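Local structure of RNA 2'-o-ribose methyltransferase (Thermus thermophilus, 1IPA) at residues A[27-32]-A[152-157]; A[108-113]-A[180-185]. The protein probably methylates the 2'-hydroxyl of a ribose in RNA, as a knotted SpoU (TrmH) family methyltransferase with a putative substrate-binding domain. All coordinates share one frame; numbering follows the deposited sequence.

Contact 1. Residues A[27-32]-A[152-157]; sequences RRFLIE and DLYSPQ
F29 and Y154 make the aromatic contact that joins residues 27-32 to residues 152-157. The tyrosine turns an edge to the face of the phenylalanine: its CD2 sits over the middle of the F29 ring, 3.5 Å from F29 CE2. This is an edge-to-face pair, with centroids 4.7 Å apart and ring planes at 56°, tilted well short of a perpendicular T. In such a pair the slightly positive hydrogens of a ring rim meet the electron-rich face of the other ring. Y154 CB adds a CH-pi contact over the same face, 4.3 Å from the F29 centroid. F29 can offer that face because its CG stands between the backbone N and the carbonyl carbon (chi1 64°), which brings the flat ring in front of the tyrosine. Replacing F29 by an alanine would take away the face on which Y154 packs and is likely to leave the tyrosine ring freer to turn.

The polar link is indirect. One water donates to L30 O and to Y154 O, 2.8 Å from each, and so ties strand 28-32 to the turn without a direct hydrogen bond.

Within the turn, D152 OD1 accepts from Y154 N at 3.1 Å, the N-H reaching it from above the carboxylate plane. Aspartate suits this place because its short side chain can bend back to the backbone, while its OD2 forms a salt bridge with R23 of helix 20-26. At the last position of the turn, the short S155 side chain caps V158 N.

The 152-157 segment thus combines a type I beta turn, an Asx turn and a serine N-cap leading into helix 156-161, and it docks the SpoU methylase part of the chain against edge strand 28-32 of the putative substrate-binding domain.

Contact 2. Residues A[108-113]-A[180-185]; sequences EEYRPS and LDWIKQ
W182 reaches out from its helix and sets the far rim of its indole, CZ2 and CH2, against both Y110 and P112 of the 108-113 loop. Its CG lies anti to the backbone N (chi1 -176°), which carries the long, flat side chain away from the helix and across to the extended loop. A tryptophan suits the position because the whole indole side chain can span the gap between backbones whose nearest CA atoms, those of P112 and I183, are 9.7 Å apart.

The side chains of Y110 and W182 run at about a right angle to each other, yet their ring planes are nearly parallel, 16° apart. The rings are slid so far that they barely overlap, with 5.8 Å between the centroids of the phenol and the six-membered ring of the indole. What touches is one flank of each: Y110 CD2 lies 3.7 Å from W182 CZ2, and Y110 CE2 lies 3.8 Å from W182 CH2.

The side chains of P112 and W182 point toward each other, and P112 CD comes to 3.7 Å from W182 CZ2. The rigid pyrrolidine offers a compact apolar surface and fits the extended backbone of the loop. The backbone also takes part, since Y110 O lies at the edge of the indole, near its plane and 3.7 Å from W182 CZ2, a van der Waals contact.

At its polar end, the Y110 hydroxyl is hydrogen-bonded to E143, which fixes the far end of the phenol while its flank meets the tryptophan. All three side chains also rest on I118 of strand 117-122, and Y110 and W182 further touch A144 and L146, respectively, of strand 144-148. The contact lies at the protein surface, where the loop leading from strand 96-101 to strand 117-122 meets helix 176-185 beside two neighbouring strands of the parallel sheet.

Overall arrangement
After strand 2-3 and helices 9-15 and 20-26, the chain forms strand 28-32, an edge of the five-stranded mixed sheet. It completes that sheet with strand 96-101 and then runs through the 108-113 loop into strand 117-122 of the six-stranded parallel sheet. Segment 152-157, after strand 144-148, turns back to strand 28-32, so contact 1 closes a long loop spanning both sheets. Helix 176-185 then returns to the linking loop and closes contact 2. Because their segments alternate, the two closures cross. Their centres lie about 27 Å apart, and the contacts do not touch: contact 1 joins the two domains, whereas contact 2 fastens the connecting loop to the methylase domain.

Contact 1. Residues A[27-32]-A[152-157]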
ATOM      1  N   ARG A  27       9.943 -10.687 -13.404  1.00 31.28           N
ATOM      2  CA  ARG A  27      10.106 -10.761 -11.960  1.00 32.09           C
ATOM      3  C   ARG A  27      11.040  -9.687 -11.419  1.00 31.57           C
ATOM      4  O   ARG A  27      11.877  -9.951 -10.555  1.00 33.13           O
ATOM      5  CB  ARG A  27      10.606 -12.143 -11.551  1.00 32.11           C
ATOM      6  CG  ARG A  27       9.568 -13.216 -11.758  1.00 37.16           C
ATOM      7  CD  ARG A  27      10.101 -14.582 -11.423  1.00 41.27           C
ATOM      8  NE  ARG A  27       9.163 -15.622 -11.825  1.00 48.04           N
ATOM      9  CZ  ARG A  27       9.370 -16.927 -11.671  1.00 50.09           C
ATOM     10  NH1 ARG A  27      10.495 -17.371 -11.119  1.00 50.54           N
ATOM     11  NH2 ARG A  27       8.442 -17.789 -12.070  1.00 51.40           N
ATOM     12  N   ARG A  28      10.887  -8.471 -11.925  1.00 30.18           N
ATOM     13  CA  ARG A  28      11.701  -7.354 -11.472  1.00 30.57           C
ATOM     14  C   ARG A  28      10.880  -6.070 -11.407  1.00 29.93           C
ATOM     15  O   ARG A  28       9.861  -5.938 -12.092  1.00 30.38           O
ATOM     16  CB  ARG A  28      12.908  -7.196 -12.389  1.00 31.80           C
ATOM     17  CG  ARG A  28      13.959  -8.251 -12.113  1.00 35.50           C
ATOM     18  CD  ARG A  28      15.067  -8.250 -13.130  1.00 38.14           C
ATOM     19  NE  ARG A  28      16.143  -9.150 -12.722  1.00 41.90           N
ATOM     20  CZ  ARG A  28      16.021 -10.468 -12.605  1.00 42.05           C
ATOM     21  NH1 ARG A  28      14.864 -11.059 -12.869  1.00 42.35           N
ATOM     22  NH2 ARG A  28      17.059 -11.197 -12.216  1.00 42.89           N
ATOM     23  N   PHE A  29      11.308  -5.139 -10.563  1.00 26.36           N
ATOM     24  CA  PHE A  29      10.603  -3.876 -10.414  1.00 25.39           C
ATOM     25  C   PHE A  29      11.539  -2.801  -9.884  1.00 26.04           C
ATOM     26  O   PHE A  29      12.572  -3.100  -9.278  1.00 24.38           O
ATOM     27  CB  PHE A  29       9.370  -4.030  -9.497  1.00 23.21           C
ATOM     28  CG  PHE A  29       9.698  -4.411  -8.076  1.00 22.53           C
ATOM     29  CD1 PHE A  29       9.591  -3.473  -7.049  1.00 19.35           C
ATOM     30  CD2 PHE A  29      10.093  -5.712  -7.755  1.00 22.28           C
ATOM     31  CE1 PHE A  29       9.869  -3.818  -5.729  1.00 15.93           C
ATOM     32  CE2 PHE A  29      10.375  -6.065  -6.429  1.00 20.64           C
ATOM     33  CZ  PHE A  29      10.258  -5.108  -5.416  1.00 17.86           C
ATOM     34  N   LEU A  30      11.166  -1.549 -10.131  1.00 23.86           N
ATOM     35  CA  LEU A  30      11.961  -0.413  -9.723  1.00 23.51           C
ATOM     36  C   LEU A  30      11.517   0.114  -8.377  1.00 24.61           C
ATOM     37  O   LEU A  30      10.333   0.068  -8.028  1.00 24.01           O
ATOM     38  CB  LEU A  30      11.846   0.697 -10.768  1.00 23.03           C
ATOM     39  CG  LEU A  30      12.230   0.318 -12.199  1.00 21.71           C
ATOM     40  CD1 LEU A  30      11.678   1.351 -13.169  1.00 19.85           C
ATOM     41  CD2 LEU A  30      13.736   0.195 -12.313  1.00 20.54           C
ATOM     42  N   ILE A  31      12.481   0.606  -7.613  1.00 23.16           N
ATOM     43  CA  ILE A  31      12.187   1.161  -6.313  1.00 23.22           C
ATOM     44  C   ILE A  31      12.813   2.551  -6.218  1.00 25.69           C
ATOM     45  O   ILE A  31      14.018   2.688  -6.015  1.00 28.15           O
ATOM     46  CB  ILE A  31      12.734   0.263  -5.195  1.00 21.75           C
ATOM     47  CG1 ILE A  31      12.177  -1.164  -5.357  1.00 19.31           C
ATOM     48  CG2 ILE A  31      12.365   0.852  -3.843  1.00 17.71           C
ATOM     49  CD1 ILE A  31      12.670  -2.169  -4.298  1.00 17.71           C
ATOM     50  N   GLU A  32      11.981   3.573  -6.385  1.00 25.79           N
ATOM     51  CA  GLU A  32      12.409   4.974  -6.321  1.00 27.12           C
ATOM     52  C   GLU A  32      12.357   5.548  -4.894  1.00 27.34           C
ATOM     53  O   GLU A  32      11.334   5.453  -4.212  1.00 27.02           O
ATOM     54  CB  GLU A  32      11.531   5.815  -7.259  1.00 24.52           C
ATOM     55  CG  GLU A  32      11.650   7.323  -7.112  1.00 26.11           C
ATOM     56  CD  GLU A  32      11.025   8.088  -8.296  1.00 27.54           C
ATOM     57  OE1 GLU A  32       9.944   7.687  -8.790  1.00 24.60           O
ATOM     58  OE2 GLU A  32      11.617   9.104  -8.726  1.00 28.55           O
ATOM     59  N   ASP A 152      -1.798  -5.044  -6.803  1.00 34.04           N
ATOM     60  CA  ASP A 152      -0.499  -5.114  -7.479  1.00 31.23           C
ATOM     61  C   ASP A 152       0.502  -4.548  -6.490  1.00 29.93           C
ATOM     62  O   ASP A 152       0.674  -3.342  -6.393  1.00 30.76           O
ATOM     63  CB  ASP A 152      -0.471  -4.274  -8.762  1.00 30.51           C
ATOM     64  CG  ASP A 152       0.879  -4.340  -9.474  1.00 31.65           C
ATOM     65  OD1 ASP A 152       1.807  -4.985  -8.943  1.00 31.54           O
ATOM     66  OD2 ASP A 152       1.025  -3.754 -10.567  1.00 33.43           O
ATOM     67  N   LEU A 153       1.169  -5.429  -5.759  1.00 30.61           N
ATOM     68  CA  LEU A 153       2.124  -5.019  -4.739  1.00 29.89           C
ATOM     69  C   LEU A 153       3.454  -4.444  -5.227  1.00 28.87           C
ATOM     70  O   LEU A 153       4.222  -3.917  -4.431  1.00 29.73           O
ATOM     71  CB  LEU A 153       2.396  -6.203  -3.808  1.00 29.81           C
ATOM     72  CG  LEU A 153       1.145  -6.892  -3.247  1.00 31.38           C
ATOM     73  CD1 LEU A 153       1.548  -8.123  -2.447  1.00 31.81           C
ATOM     74  CD2 LEU A 153       0.358  -5.918  -2.385  1.00 31.57           C
ATOM     75  N   TYR A 154       3.733  -4.512  -6.520  1.00 27.75           N
ATOM     76  CA  TYR A 154       5.016  -4.004  -6.991  1.00 27.61           C
ATOM     77  C   TYR A 154       4.964  -2.792  -7.912  1.00 26.99           C
ATOM     78  O   TYR A 154       5.995  -2.362  -8.427  1.00 27.09           O
ATOM     79  CB  TYR A 154       5.809  -5.146  -7.639  1.00 26.97           C
ATOM     80  CG  TYR A 154       6.020  -6.309  -6.684  1.00 28.05           C
ATOM     81  CD1 TYR A 154       5.161  -7.418  -6.686  1.00 27.59           C
ATOM     82  CD2 TYR A 154       7.008  -6.249  -5.698  1.00 27.52           C
ATOM     83  CE1 TYR A 154       5.284  -8.438  -5.714  1.00 27.84           C
ATOM     84  CE2 TYR A 154       7.135  -7.245  -4.731  1.00 27.23           C
ATOM     85  CZ  TYR A 154       6.273  -8.332  -4.740  1.00 29.24           C
ATOM     86  OH  TYR A 154       6.397  -9.286  -3.754  1.00 31.07           O
ATOM     87  N   SER A 155       3.778  -2.224  -8.099  1.00 24.15           N
ATOM     88  CA  SER A 155       3.646  -1.067  -8.970  1.00 24.29           C
ATOM     89  C   SER A 155       4.340   0.138  -8.356  1.00 24.62           C
ATOM     90  O   SER A 155       4.449   0.262  -7.137  1.00 24.58           O
ATOM     91  CB  SER A 155       2.170  -0.724  -9.218  1.00 22.82           C
ATOM     92  OG  SER A 155       1.639   0.055  -8.166  1.00 21.76           O
ATOM     93  N   PRO A 156       4.843   1.037  -9.204  1.00 25.21           N
ATOM     94  CA  PRO A 156       5.524   2.234  -8.712  1.00 25.83           C
ATOM     95  C   PRO A 156       4.629   3.142  -7.858  1.00 27.20           C
ATOM     96  O   PRO A 156       5.101   3.720  -6.878  1.00 28.15           O
ATOM     97  CB  PRO A 156       5.985   2.917  -9.998  1.00 23.45           C
ATOM     98  CG  PRO A 156       6.291   1.765 -10.876  1.00 24.28           C
ATOM     99  CD  PRO A 156       5.098   0.846 -10.642  1.00 23.67           C
ATOM    100  N   GLN A 157       3.352   3.275  -8.215  1.00 26.46           N
ATOM    101  CA  GLN A 157       2.465   4.143  -7.435  1.00 28.63           C
ATOM    102  C   GLN A 157       2.075   3.564  -6.081  1.00 27.33           C
ATOM    103  O   GLN A 157       1.917   4.306  -5.122  1.00 29.39           O
ATOM    104  CB  GLN A 157       1.203   4.539  -8.222  1.00 26.54           C
ATOM    105  CG  GLN A 157       0.725   3.550  -9.262  1.00 33.70           C
ATOM    106  CD  GLN A 157       1.604   3.525 -10.509  1.00 34.74           C
ATOM    107  OE1 GLN A 157       1.830   4.559 -11.144  1.00 36.15           O
ATOM    108  NE2 GLN A 157       2.096   2.343 -10.865  1.00 31.33           N
TER
HETATM  109  O   HOH W   1       7.802  -0.385  -9.145  1.00 22.59           O

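Contact 2. Residues A[108-113]-A[180-185]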
ATOM      1  N   GLU A 108       1.840 -18.560   2.320  1.00 81.46           N
ATOM      2  CA  GLU A 108       1.451 -18.849   3.694  1.00 80.38           C
ATOM      3  C   GLU A 108       0.051 -18.306   3.972  1.00 78.51           C
ATOM      4  O   GLU A 108      -0.305 -17.213   3.525  1.00 78.69           O
ATOM      5  CB  GLU A 108       2.452 -18.235   4.674  1.00 81.83           C
ATOM      6  CG  GLU A 108       3.817 -18.903   4.654  1.00 84.67           C
ATOM      7  CD  GLU A 108       4.788 -18.272   5.634  1.00 86.70           C
ATOM      8  OE1 GLU A 108       5.091 -17.069   5.471  1.00 87.71           O
ATOM      9  OE2 GLU A 108       5.247 -18.976   6.563  1.00 86.54           O
ATOM     10  N   GLU A 109      -0.743 -19.076   4.708  1.00 75.11           N
ATOM     11  CA  GLU A 109      -2.098 -18.661   5.026  1.00 72.24           C
ATOM     12  C   GLU A 109      -2.121 -17.772   6.255  1.00 68.43           C
ATOM     13  O   GLU A 109      -1.176 -17.758   7.045  1.00 68.25           O
ATOM     14  CB  GLU A 109      -2.984 -19.886   5.233  1.00 74.36           C
ATOM     15  CG  GLU A 109      -2.459 -20.856   6.257  1.00 78.31           C
ATOM     16  CD  GLU A 109      -3.212 -22.167   6.230  1.00 81.06           C
ATOM     17  OE1 GLU A 109      -4.461 -22.135   6.249  1.00 82.41           O
ATOM     18  OE2 GLU A 109      -2.556 -23.230   6.193  1.00 83.25           O
ATOM     19  N   TYR A 110      -3.213 -17.033   6.414  1.00 63.72           N
ATOM     20  CA  TYR A 110      -3.355 -16.103   7.520  1.00 59.05           C
ATOM     21  C   TYR A 110      -4.580 -16.332   8.394  1.00 59.16           C
ATOM     22  O   TYR A 110      -5.683 -16.553   7.896  1.00 59.12           O
ATOM     23  CB  TYR A 110      -3.381 -14.679   6.961  1.00 54.14           C
ATOM     24  CG  TYR A 110      -3.766 -13.598   7.946  1.00 48.69           C
ATOM     25  CD1 TYR A 110      -3.000 -13.354   9.085  1.00 46.10           C
ATOM     26  CD2 TYR A 110      -4.887 -12.800   7.722  1.00 45.38           C
ATOM     27  CE1 TYR A 110      -3.344 -12.340   9.973  1.00 44.56           C
ATOM     28  CE2 TYR A 110      -5.240 -11.791   8.600  1.00 42.61           C
ATOM     29  CZ  TYR A 110      -4.468 -11.563   9.723  1.00 43.36           C
ATOM     30  OH  TYR A 110      -4.825 -10.565  10.596  1.00 39.56           O
ATOM     31  N   ARG A 111      -4.360 -16.285   9.706  1.00 59.26           N
ATOM     32  CA  ARG A 111      -5.424 -16.429  10.695  1.00 59.68           C
ATOM     33  C   ARG A 111      -5.259 -15.303  11.708  1.00 57.06           C
ATOM     34  O   ARG A 111      -4.216 -15.172  12.354  1.00 57.20           O
ATOM     35  CB  ARG A 111      -5.376 -17.795  11.403  1.00 62.64           C
ATOM     36  CG  ARG A 111      -4.011 -18.466  11.459  1.00 68.38           C
ATOM     37  CD  ARG A 111      -3.030 -17.781  12.402  1.00 73.72           C
ATOM     38  NE  ARG A 111      -1.689 -18.347  12.254  1.00 77.60           N
ATOM     39  CZ  ARG A 111      -0.939 -18.212  11.163  1.00 79.49           C
ATOM     40  NH1 ARG A 111      -1.391 -17.520  10.123  1.00 80.41           N
ATOM     41  NH2 ARG A 111       0.257 -18.787  11.100  1.00 80.34           N
ATOM     42  N   PRO A 112      -6.295 -14.468  11.852  1.00 54.27           N
ATOM     43  CA  PRO A 112      -6.273 -13.339  12.785  1.00 52.22           C
ATOM     44  C   PRO A 112      -5.893 -13.695  14.217  1.00 50.55           C
ATOM     45  O   PRO A 112      -6.402 -14.659  14.784  1.00 50.78           O
ATOM     46  CB  PRO A 112      -7.692 -12.779  12.681  1.00 52.31           C
ATOM     47  CG  PRO A 112      -8.507 -13.982  12.299  1.00 53.65           C
ATOM     48  CD  PRO A 112      -7.637 -14.647  11.273  1.00 53.41           C
ATOM     49  N   SER A 113      -4.995 -12.910  14.799  1.00 48.16           N
ATOM     50  CA  SER A 113      -4.574 -13.135  16.171  1.00 47.07           C
ATOM     51  C   SER A 113      -5.569 -12.425  17.096  1.00 47.11           C
ATOM     52  O   SER A 113      -6.353 -11.597  16.647  1.00 46.38           O
ATOM     53  CB  SER A 113      -3.163 -12.584  16.383  1.00 46.70           C
ATOM     54  OG  SER A 113      -3.150 -11.171  16.318  1.00 46.37           O
ATOM     55  N   LEU A 180     -15.710 -12.253   2.312  1.00 35.18           N
ATOM     56  CA  LEU A 180     -16.836 -12.352   3.234  1.00 37.50           C
ATOM     57  C   LEU A 180     -16.921 -13.746   3.860  1.00 39.24           C
ATOM     58  O   LEU A 180     -17.158 -13.883   5.058  1.00 39.66           O
ATOM     59  CB  LEU A 180     -18.136 -11.988   2.508  1.00 36.77           C
ATOM     60  CG  LEU A 180     -18.306 -10.470   2.359  1.00 35.79           C
ATOM     61  CD1 LEU A 180     -19.443 -10.120   1.415  1.00 34.43           C
ATOM     62  CD2 LEU A 180     -18.554  -9.889   3.740  1.00 34.02           C
ATOM     63  N   ASP A 181     -16.701 -14.782   3.056  1.00 41.19           N
ATOM     64  CA  ASP A 181     -16.735 -16.146   3.574  1.00 43.14           C
ATOM     65  C   ASP A 181     -15.574 -16.319   4.540  1.00 42.92           C
ATOM     66  O   ASP A 181     -15.671 -17.054   5.523  1.00 44.05           O
ATOM     67  CB  ASP A 181     -16.606 -17.164   2.440  1.00 45.22           C
ATOM     68  CG  ASP A 181     -17.762 -17.097   1.457  1.00 47.86           C
ATOM     69  OD1 ASP A 181     -17.734 -17.863   0.472  1.00 50.07           O
ATOM     70  OD2 ASP A 181     -18.694 -16.285   1.663  1.00 48.45           O
ATOM     71  N   TRP A 182     -14.473 -15.633   4.264  1.00 43.01           N
ATOM     72  CA  TRP A 182     -13.303 -15.723   5.128  1.00 43.95           C
ATOM     73  C   TRP A 182     -13.612 -15.145   6.518  1.00 44.61           C
ATOM     74  O   TRP A 182     -13.299 -15.757   7.543  1.00 43.35           O
ATOM     75  CB  TRP A 182     -12.129 -14.964   4.505  1.00 43.11           C
ATOM     76  CG  TRP A 182     -10.859 -15.093   5.286  1.00 41.25           C
ATOM     77  CD1 TRP A 182      -9.990 -16.141   5.263  1.00 40.93           C
ATOM     78  CD2 TRP A 182     -10.345 -14.164   6.246  1.00 39.47           C
ATOM     79  NE1 TRP A 182      -8.967 -15.926   6.153  1.00 40.96           N
ATOM     80  CE2 TRP A 182      -9.159 -14.719   6.771  1.00 40.31           C
ATOM     81  CE3 TRP A 182     -10.773 -12.916   6.717  1.00 39.49           C
ATOM     82  CZ2 TRP A 182      -8.392 -14.071   7.746  1.00 39.26           C
ATOM     83  CZ3 TRP A 182     -10.011 -12.270   7.688  1.00 38.86           C
ATOM     84  CH2 TRP A 182      -8.833 -12.852   8.190  1.00 39.09           C
ATOM     85  N   ILE A 183     -14.224 -13.963   6.535  1.00 45.35           N
ATOM     86  CA  ILE A 183     -14.580 -13.285   7.781  1.00 45.68           C
ATOM     87  C   ILE A 183     -15.379 -14.230   8.676  1.00 46.72           C
ATOM     88  O   ILE A 183     -15.007 -14.487   9.819  1.00 46.13           O
ATOM     89  CB  ILE A 183     -15.455 -12.024   7.516  1.00 44.42           C
ATOM     90  CG1 ILE A 183     -14.785 -11.109   6.490  1.00 41.94           C
ATOM     91  CG2 ILE A 183     -15.689 -11.270   8.818  1.00 43.09           C
ATOM     92  CD1 ILE A 183     -13.506 -10.499   6.953  1.00 42.62           C
ATOM     93  N   LYS A 184     -16.482 -14.739   8.138  1.00 48.59           N
ATOM     94  CA  LYS A 184     -17.350 -15.646   8.879  1.00 51.77           C
ATOM     95  C   LYS A 184     -16.640 -16.931   9.266  1.00 52.25           C
ATOM     96  O   LYS A 184     -16.921 -17.510  10.309  1.00 51.97           O
ATOM     97  CB  LYS A 184     -18.602 -15.957   8.055  1.00 52.58           C
ATOM     98  CG  LYS A 184     -19.352 -14.695   7.638  1.00 55.52           C
ATOM     99  CD  LYS A 184     -19.648 -13.820   8.861  1.00 56.75           C
ATOM    100  CE  LYS A 184     -19.695 -12.335   8.517  1.00 55.49           C
ATOM    101  NZ  LYS A 184     -19.619 -11.512   9.753  1.00 54.02           N
ATOM    102  N   GLN A 185     -15.707 -17.362   8.427  1.00 53.92           N
ATOM    103  CA  GLN A 185     -14.950 -18.580   8.679  1.00 54.39           C
ATOM    104  C   GLN A 185     -14.193 -18.495  10.004  1.00 53.25           C
ATOM    105  O   GLN A 185     -13.992 -19.505  10.685  1.00 51.97           O
ATOM    106  CB  GLN A 185     -13.965 -18.823   7.533  1.00 58.21           C
ATOM    107  CG  GLN A 185     -13.370 -20.212   7.511  1.00 62.83           C
ATOM    108  CD  GLN A 185     -14.443 -21.280   7.549  1.00 66.62           C
ATOM    109  OE1 GLN A 185     -15.440 -21.200   6.825  1.00 69.37           O
ATOM    110  NE2 GLN A 185     -14.245 -22.290   8.389  1.00 68.04           N
TER